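Local coordinates for uncharacterized protein (Acinetobacter baumannii, PDB 5D66) that is of unknown function but folds as an ankyrin repeat domain, a scaffold that in its relatives usually serves protein recognition, at residues T38-A43 with A58-N63; A43-N48 with Y73-A78; I107-R112 with E116-L121. All blocks are in the same frame, centred on the assembly; numbering follows the deposited sequence.

Contact 1. Residues T38-A43 with A58-N63; sequences TALMVA and AGADVN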
loop_
_atom_site.group_PDB
_atom_site.type_symbol
_atom_site.label_atom_id
_atom_site.label_comp_id
_atom_site.label_asym_id
_atom_site.label_seq_id
_atom_site.Cartn_x
_atom_site.Cartn_y
_atom_site.Cartn_z
ATOM N N THR A 38 7.998 -0.591 15.684
ATOM C CA THR A 38 8.214 -1.999 15.858
ATOM C C THR A 38 9.400 -2.480 14.987
ATOM O O THR A 38 9.734 -1.880 13.962
ATOM C CB THR A 38 6.985 -2.849 15.551
ATOM O OG1 THR A 38 6.767 -2.807 14.149
ATOM C CG2 THR A 38 5.757 -2.419 16.300
ATOM N N ALA A 39 9.941 -3.642 15.335
ATOM C CA ALA A 39 11.014 -4.213 14.585
ATOM C C ALA A 39 10.533 -4.602 13.178
ATOM O O ALA A 39 11.266 -4.463 12.187
ATOM C CB ALA A 39 11.650 -5.366 15.291
ATOM N N LEU A 40 9.291 -5.102 13.070
ATOM C CA LEU A 40 8.768 -5.403 11.743
ATOM C C LEU A 40 8.636 -4.128 10.893
ATOM O O LEU A 40 8.904 -4.167 9.698
ATOM C CB LEU A 40 7.415 -6.115 11.850
ATOM C CG LEU A 40 6.713 -6.373 10.504
ATOM C CD1 LEU A 40 7.554 -7.247 9.578
ATOM C CD2 LEU A 40 5.333 -6.992 10.716
HETATM N N MSE A 41 8.250 -3.000 11.485
HETATM C CA MSE A 41 8.209 -1.748 10.730
HETATM C C MSE A 41 9.607 -1.387 10.228
HETATM O O MSE A 41 9.771 -1.015 9.045
HETATM C CB MSE A 41 7.608 -0.653 11.552
HETATM C CG MSE A 41 7.294 0.579 10.710
HETATM SE SE MSE A 41 5.895 0.333 9.360
HETATM C CE MSE A 41 6.919 0.508 7.745
ATOM N N VAL A 42 10.636 -1.536 11.075
ATOM C CA VAL A 42 12.020 -1.286 10.676
ATOM C C VAL A 42 12.418 -2.174 9.512
ATOM O O VAL A 42 12.984 -1.715 8.501
ATOM C CB VAL A 42 12.952 -1.450 11.870
ATOM C CG1 VAL A 42 14.406 -1.392 11.451
ATOM C CG2 VAL A 42 12.653 -0.381 12.928
ATOM N N ALA A 43 12.115 -3.470 9.589
ATOM C CA ALA A 43 12.444 -4.405 8.502
ATOM C C ALA A 43 11.727 -4.019 7.227
ATOM O O ALA A 43 12.283 -4.088 6.126
ATOM C CB ALA A 43 12.086 -5.820 8.885
ATOM N N ALA A 58 6.353 -15.147 13.521
ATOM C CA ALA A 58 6.391 -15.171 14.965
ATOM C C ALA A 58 5.281 -14.295 15.599
ATOM O O ALA A 58 5.216 -14.182 16.781
ATOM C CB ALA A 58 7.751 -14.785 15.433
ATOM N N GLY A 59 4.444 -13.666 14.784
ATOM C CA GLY A 59 3.266 -12.975 15.246
ATOM C C GLY A 59 3.290 -11.463 15.306
ATOM O O GLY A 59 2.378 -10.842 15.879
ATOM N N ALA A 60 4.322 -10.854 14.715
ATOM C CA ALA A 60 4.367 -9.388 14.688
ATOM C C ALA A 60 3.098 -8.853 13.998
ATOM O O ALA A 60 2.605 -9.390 12.981
ATOM C CB ALA A 60 5.580 -8.916 13.941
ATOM N N ASP A 61 2.562 -7.750 14.525
ATOM C CA ASP A 61 1.331 -7.161 14.023
ATOM C C ASP A 61 1.606 -6.317 12.797
ATOM O O ASP A 61 2.267 -5.266 12.811
ATOM C CB ASP A 61 0.704 -6.343 15.118
ATOM C CG ASP A 61 -0.658 -5.803 14.813
ATOM O OD1 ASP A 61 -1.087 -5.856 13.650
ATOM O OD2 ASP A 61 -1.286 -5.268 15.780
ATOM N N VAL A 62 1.089 -6.763 11.667
ATOM C CA VAL A 62 1.247 -6.080 10.405
ATOM C C VAL A 62 0.486 -4.773 10.284
ATOM O O VAL A 62 0.698 -4.020 9.323
ATOM C CB VAL A 62 0.920 -7.001 9.188
ATOM C CG1 VAL A 62 1.731 -8.275 9.252
ATOM C CG2 VAL A 62 -0.571 -7.265 9.075
ATOM N N ASN A 63 -0.373 -4.511 11.257
ATOM C CA ASN A 63 -1.148 -3.280 11.343
ATOM C C ASN A 63 -0.683 -2.332 12.417
ATOM O O ASN A 63 -1.274 -1.277 12.580
ATOM C CB ASN A 63 -2.618 -3.616 11.596
ATOM C CG ASN A 63 -3.156 -4.523 10.492
ATOM O OD1 ASN A 63 -3.095 -4.158 9.311
ATOM N ND2 ASN A 63 -3.736 -5.661 10.863
HETATM O O HOH W 1 4.801 -4.760 13.894
#
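Leu40 reaches from the first turn of its helix onto Ala60 and Val62 in the loop 58-63, and this apolar patch carries the direct contact. Its CD2 methyl lies 3.8 Å from Ala60 CB, and the shaft of the side chain follows, with Leu40 CB 3.9 Å from that same Ala60 CB. With CG anti to the backbone N (chi1 175°), the branch extends toward the loop, and CD2 also comes within 4.1 Å of Val62 CG1. The leucine and valine side chains slant across each other, touching through one methyl of each.

The polar link is indirect. A water accepts from Thr38 OG1 at 2.8 Å and donates to the backbone Asp61 O, also at 2.8 Å. Thr38 OG1 thereby works in two directions, because it is also the N-cap acceptor for Met41 N at 3.1 Å. This is the threonine that opens the TPLH-like helix start of ankyrin repeats, here reading Thr-Ala-Leu-Met, with selenomethionine modelled at the last position.

The loop side has its own bracing. Gly59 ends the preceding helix in a Schellman motif with positive phi, turning the chain toward Ala60. Asp61 OD1 closes an Asx turn by accepting from Asn63 N at 2.8 Å, the donor standing 44° out of the carboxylate plane. Asp30 OD2 receives the backbone N of Asp61, tying this loop to an earlier one.

Ala52 and Ile56 of helix 49-57 also pack on Leu40, and Pro72 of helix 72-79 touches it as well. The leucine is thus packed among its own helix, helix 49-57, the loop that follows it, and helix 72-79.

Contact 2. Residues A43-N48 with Y73-A78; sequences ATRANN and YLYAGA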
loop_
_atom_site.group_PDB
_atom_site.type_symbol
_atom_site.label_atom_id
_atom_site.label_comp_id
_atom_site.label_asym_id
_atom_site.label_seq_id
_atom_site.Cartn_x
_atom_site.Cartn_y
_atom_site.Cartn_z
ATOM N N ALA A 43 12.115 -3.470 9.589
ATOM C CA ALA A 43 12.444 -4.405 8.502
ATOM C C ALA A 43 11.727 -4.019 7.227
ATOM O O ALA A 43 12.283 -4.088 6.126
ATOM C CB ALA A 43 12.086 -5.820 8.885
ATOM N N THR A 44 10.462 -3.612 7.338
ATOM C CA THR A 44 9.656 -3.304 6.167
ATOM C C THR A 44 10.162 -2.069 5.460
ATOM O O THR A 44 10.243 -2.022 4.223
ATOM C CB THR A 44 8.183 -3.198 6.534
ATOM O OG1 THR A 44 7.731 -4.464 7.062
ATOM C CG2 THR A 44 7.316 -2.890 5.315
ATOM N N ARG A 45 10.523 -1.026 6.202
ATOM C CA ARG A 45 11.057 0.182 5.593
ATOM C C ARG A 45 12.308 -0.118 4.748
ATOM O O ARG A 45 12.511 0.532 3.701
ATOM C CB ARG A 45 11.433 1.237 6.620
ATOM C CG ARG A 45 10.262 1.807 7.402
ATOM C CD ARG A 45 10.755 2.811 8.385
ATOM N NE ARG A 45 9.766 3.228 9.380
ATOM C CZ ARG A 45 9.948 3.197 10.703
ATOM N NH1 ARG A 45 11.072 2.789 11.240
ATOM N NH2 ARG A 45 8.996 3.680 11.468
ATOM N N ALA A 46 13.082 -1.098 5.152
ATOM C CA ALA A 46 14.291 -1.493 4.478
ATOM C C ALA A 46 14.084 -2.520 3.351
ATOM O O ALA A 46 15.039 -2.878 2.660
ATOM C CB ALA A 46 15.297 -2.027 5.497
ATOM N N ASN A 47 12.853 -2.999 3.205
ATOM C CA ASN A 47 12.537 -4.147 2.340
ATOM C C ASN A 47 13.394 -5.361 2.679
ATOM O O ASN A 47 13.871 -6.098 1.811
ATOM C CB ASN A 47 12.595 -3.829 0.864
ATOM C CG ASN A 47 11.760 -4.798 0.056
ATOM O OD1 ASN A 47 10.909 -5.474 0.598
ATOM N ND2 ASN A 47 12.011 -4.878 -1.252
ATOM N N ASN A 48 13.540 -5.632 3.984
ATOM C CA ASN A 48 14.288 -6.814 4.454
ATOM C C ASN A 48 13.299 -7.973 4.549
ATOM O O ASN A 48 12.703 -8.227 5.568
ATOM C CB ASN A 48 14.946 -6.516 5.801
ATOM C CG ASN A 48 16.145 -5.630 5.651
ATOM O OD1 ASN A 48 16.704 -5.451 4.557
ATOM N ND2 ASN A 48 16.574 -5.037 6.752
ATOM N N TYR A 73 1.943 -3.411 6.490
ATOM C CA TYR A 73 1.056 -3.614 5.342
ATOM C C TYR A 73 0.950 -2.325 4.500
ATOM O O TYR A 73 1.099 -2.351 3.276
ATOM C CB TYR A 73 -0.305 -4.089 5.860
ATOM C CG TYR A 73 -1.460 -3.758 4.933
ATOM C CD1 TYR A 73 -1.608 -4.400 3.722
ATOM C CD2 TYR A 73 -2.369 -2.769 5.263
ATOM C CE1 TYR A 73 -2.682 -4.068 2.881
ATOM C CE2 TYR A 73 -3.433 -2.440 4.446
ATOM C CZ TYR A 73 -3.550 -3.054 3.230
ATOM O OH TYR A 73 -4.585 -2.726 2.371
ATOM N N LEU A 74 0.586 -1.201 5.130
ATOM C CA LEU A 74 0.352 0.021 4.376
ATOM C C LEU A 74 1.585 0.475 3.617
ATOM O O LEU A 74 1.503 0.920 2.468
ATOM C CB LEU A 74 -0.174 1.134 5.260
ATOM C CG LEU A 74 -1.561 0.978 5.764
ATOM C CD1 LEU A 74 -1.816 1.904 6.971
ATOM C CD2 LEU A 74 -2.559 1.337 4.680
ATOM N N TYR A 75 2.741 0.408 4.264
ATOM C CA TYR A 75 3.976 0.867 3.702
ATOM C C TYR A 75 4.426 -0.081 2.560
ATOM O O TYR A 75 4.875 0.365 1.500
ATOM C CB TYR A 75 5.081 0.886 4.738
ATOM C CG TYR A 75 6.348 1.567 4.325
ATOM C CD1 TYR A 75 6.524 2.898 4.574
ATOM C CD2 TYR A 75 7.371 0.890 3.716
ATOM C CE1 TYR A 75 7.672 3.571 4.177
ATOM C CE2 TYR A 75 8.507 1.529 3.331
ATOM C CZ TYR A 75 8.678 2.880 3.572
ATOM O OH TYR A 75 9.852 3.533 3.221
ATOM N N ALA A 76 4.315 -1.395 2.762
ATOM C CA ALA A 76 4.706 -2.341 1.714
ATOM C C ALA A 76 3.842 -2.105 0.473
ATOM O O ALA A 76 4.349 -2.164 -0.664
ATOM C CB ALA A 76 4.613 -3.781 2.166
ATOM N N GLY A 77 2.552 -1.862 0.653
ATOM C CA GLY A 77 1.702 -1.570 -0.504
ATOM C C GLY A 77 2.109 -0.275 -1.204
ATOM O O GLY A 77 2.251 -0.223 -2.439
ATOM N N ALA A 78 2.349 0.794 -0.460
ATOM C CA ALA A 78 2.713 2.076 -1.053
ATOM C C ALA A 78 4.034 2.006 -1.800
ATOM O O ALA A 78 4.190 2.675 -2.834
ATOM C CB ALA A 78 2.773 3.161 0.003
HETATM O O HOH W 2 11.435 2.488 1.562
#
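Tyr75 lays its ring against the backbone of Thr44 and Arg45, and that is where the packing is tight. Its CE2 atom comes within 3.7 Å of Arg45 CA, while Arg45 CG sits over one face of the ring, 4.3 Å above the plane and displaced toward the rim. CG of the tyrosine is anti to its own backbone N (chi1 -170°), which sends the ring outward from helix 72-79 to the neighbouring helix. Thr44 covers the inner part of the interface: its CG2 methyl is 4.1 Å from Tyr75 CD2 and 4.2 Å from Ala76 CB, the threonine and tyrosine side chains passing in opposite directions. The hydroxyl of Thr44 turns back on its own helix, bonded to Leu40 O, and it is the CG2 methyl that meets the partner.

Helices 39-45 and 72-79 stand next to each other in the ankyrin array, and Thr44 and Ala76 present methyls to each other here, consistent with the close side-by-side packing of the two helices. Helix 82-90 backs this inner side, with Ile84 touching Thr44.

The phenol end is looser. Tyr75 OH and Arg45 O do not bond directly; a water at the edge of the ring, in its plane, lies between them. It donates to Arg45 O at 3.1 Å, whereas its approach to Tyr75 OH is unusually short and doubtful in detail. Both Tyr75 and Arg45 are partly exposed here. Past its CG, Arg45 departs from the tyrosine altogether, and its guanidinium makes a salt bridge to Asp66 and a hydrogen bond to Ser37 OG.

Contact 3. Residues I107-R112 with E116-L121; sequences IPAAER and ETVRTL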
loop_
_atom_site.group_PDB
_atom_site.type_symbol
_atom_site.label_atom_id
_atom_site.label_comp_id
_atom_site.label_asym_id
_atom_site.label_seq_id
_atom_site.Cartn_x
_atom_site.Cartn_y
_atom_site.Cartn_z
ATOM N N ILE A 107 -4.308 3.042 -2.897
ATOM C CA ILE A 107 -4.244 4.387 -3.495
ATOM C C ILE A 107 -2.780 4.763 -3.831
ATOM O O ILE A 107 -2.505 5.124 -4.996
ATOM C CB ILE A 107 -4.992 5.435 -2.679
ATOM C CG1 ILE A 107 -6.486 5.071 -2.632
ATOM C CG2 ILE A 107 -4.792 6.800 -3.355
ATOM C CD1 ILE A 107 -7.316 5.997 -1.830
ATOM N N PRO A 108 -1.816 4.654 -2.901
ATOM C CA PRO A 108 -0.425 4.960 -3.280
ATOM C C PRO A 108 0.137 3.988 -4.277
ATOM O O PRO A 108 0.974 4.356 -5.121
ATOM C CB PRO A 108 0.317 4.979 -1.950
ATOM C CG PRO A 108 -0.530 4.136 -1.033
ATOM C CD PRO A 108 -1.929 4.508 -1.438
ATOM N N ALA A 109 -0.271 2.715 -4.255
ATOM C CA ALA A 109 0.201 1.754 -5.241
ATOM C C ALA A 109 -0.219 2.217 -6.636
ATOM O O ALA A 109 0.577 2.179 -7.596
ATOM C CB ALA A 109 -0.335 0.395 -4.928
ATOM N N ALA A 110 -1.463 2.692 -6.766
ATOM C CA ALA A 110 -1.926 3.207 -8.046
ATOM C C ALA A 110 -1.188 4.485 -8.428
ATOM O O ALA A 110 -0.771 4.666 -9.549
ATOM C CB ALA A 110 -3.442 3.401 -7.971
ATOM N N GLU A 111 -1.073 5.420 -7.470
ATOM C CA GLU A 111 -0.343 6.653 -7.649
ATOM C C GLU A 111 1.038 6.441 -8.249
ATOM O O GLU A 111 1.484 7.159 -9.149
ATOM C CB GLU A 111 -0.200 7.328 -6.285
ATOM C CG GLU A 111 0.586 8.599 -6.253
ATOM C CD GLU A 111 0.840 9.090 -4.805
ATOM O OE1 GLU A 111 0.629 8.350 -3.826
ATOM O OE2 GLU A 111 1.414 10.193 -4.682
ATOM N N ARG A 112 1.739 5.451 -7.712
ATOM C CA ARG A 112 3.123 5.219 -8.037
ATOM C C ARG A 112 3.313 4.288 -9.230
ATOM O O ARG A 112 4.423 4.032 -9.655
ATOM C CB ARG A 112 3.883 4.753 -6.820
ATOM C CG ARG A 112 3.843 5.826 -5.701
ATOM C CD ARG A 112 4.409 5.412 -4.510
ATOM N NE ARG A 112 4.037 6.230 -3.379
ATOM C CZ ARG A 112 4.511 6.027 -2.153
ATOM N NH1 ARG A 112 5.507 5.190 -1.940
ATOM N NH2 ARG A 112 4.124 6.841 -1.164
ATOM N N GLU A 116 1.596 -4.605 -10.414
ATOM C CA GLU A 116 1.351 -5.913 -9.783
ATOM C C GLU A 116 0.858 -5.728 -8.347
ATOM O O GLU A 116 0.056 -6.525 -7.872
ATOM C CB GLU A 116 2.578 -6.824 -9.817
ATOM C CG GLU A 116 2.991 -7.200 -11.219
ATOM C CD GLU A 116 1.861 -7.728 -12.024
ATOM O OE1 GLU A 116 1.100 -8.584 -11.548
ATOM O OE2 GLU A 116 1.654 -7.263 -13.152
ATOM N N THR A 117 1.289 -4.664 -7.681
ATOM C CA THR A 117 0.790 -4.353 -6.334
ATOM C C THR A 117 -0.709 -3.971 -6.398
ATOM O O THR A 117 -1.513 -4.449 -5.603
ATOM C CB THR A 117 1.590 -3.260 -5.708
ATOM O OG1 THR A 117 2.960 -3.664 -5.580
ATOM C CG2 THR A 117 1.091 -2.900 -4.339
ATOM N N VAL A 118 -1.092 -3.155 -7.381
ATOM C CA VAL A 118 -2.481 -2.849 -7.621
ATOM C C VAL A 118 -3.306 -4.134 -7.864
ATOM O O VAL A 118 -4.345 -4.336 -7.252
ATOM C CB VAL A 118 -2.639 -1.826 -8.773
ATOM C CG1 VAL A 118 -4.109 -1.760 -9.251
ATOM C CG2 VAL A 118 -2.119 -0.484 -8.352
ATOM N N ARG A 119 -2.794 -4.972 -8.752
ATOM C CA ARG A 119 -3.489 -6.227 -9.059
ATOM C C ARG A 119 -3.724 -7.038 -7.762
ATOM O O ARG A 119 -4.812 -7.553 -7.528
ATOM C CB ARG A 119 -2.697 -7.026 -10.109
ATOM C CG ARG A 119 -3.461 -8.159 -10.700
ATOM C CD ARG A 119 -2.575 -9.090 -11.584
ATOM N NE ARG A 119 -1.579 -8.453 -12.477
ATOM C CZ ARG A 119 -1.866 -7.805 -13.616
ATOM N NH1 ARG A 119 -3.088 -7.789 -14.106
ATOM N NH2 ARG A 119 -0.891 -7.223 -14.295
ATOM N N THR A 120 -2.690 -7.172 -6.983
ATOM C CA THR A 120 -2.694 -7.930 -5.744
ATOM C C THR A 120 -3.689 -7.377 -4.750
ATOM O O THR A 120 -4.435 -8.145 -4.104
ATOM C CB THR A 120 -1.284 -7.980 -5.177
ATOM O OG1 THR A 120 -0.407 -8.707 -6.093
ATOM C CG2 THR A 120 -1.199 -8.668 -3.815
ATOM N N LEU A 121 -3.687 -6.074 -4.557
ATOM C CA LEU A 121 -4.591 -5.430 -3.621
ATOM C C LEU A 121 -6.039 -5.489 -4.046
ATOM O O LEU A 121 -6.916 -5.655 -3.220
ATOM C CB LEU A 121 -4.112 -4.018 -3.318
ATOM C CG LEU A 121 -2.786 -3.950 -2.516
ATOM C CD1 LEU A 121 -2.295 -2.501 -2.530
ATOM C CD2 LEU A 121 -2.922 -4.394 -1.121
#
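Ala109 pushes its CB into a shallow hollow on helix 115-124 walled by Thr117, Val118 and Leu121. Thr117 CG2 is the nearest wall at 3.6 Å from Ala109 CB, and Leu121 CD1 closes the far end at 4.2 Å from it. The return bump is Val118 CG2, which drops onto the backbone where Ala109 joins Ala110: it lies 3.6 Å from Ala110 N and 4.1 Å from Ala110 CB. The valine's torsion (chi1 166°) sets CG1 anti to the backbone N and leaves CG2 beside that N, the branch that meets the alanines.

Consecutive helices running antiparallel across a short connection are characteristic of the ankyrin fold; here the axes of segments 107-111 and 116-121 approach to 8.7 Å, with directions 150° apart. With alanine at both contact positions of helix 106-111 that face is low, and Val118 CG2 sits directly against the main chain. Layers on either flank continue the packing. Ile155 of helix 150-162 touches both Ala110 and Val118, whereas Leu85 of helix 82-90 lies against Thr117.

Contacts 1 and 2 share helix 39-45 and meet at Ala43; their segments alternate along the chain and their centres are 10 Å apart. They also touch directly, through Met41 CE packed 3.5 Å from Tyr75 CB. Contact 3 comes later in the chain, its centre about 13 Å from that of contact 2 and about 21 Å from that of contact 1, the latter pair having no touch. Helix 72-79 bridges the span: Gly77 O and Ala78 CB pack on Ala109 and Pro108. Contact 1 joins a helix to a loop, contact 2 joins neighbouring helices, and contact 3 closes an antiparallel pair. Together they follow the elongated array, whose stability rests on such near-neighbour packing.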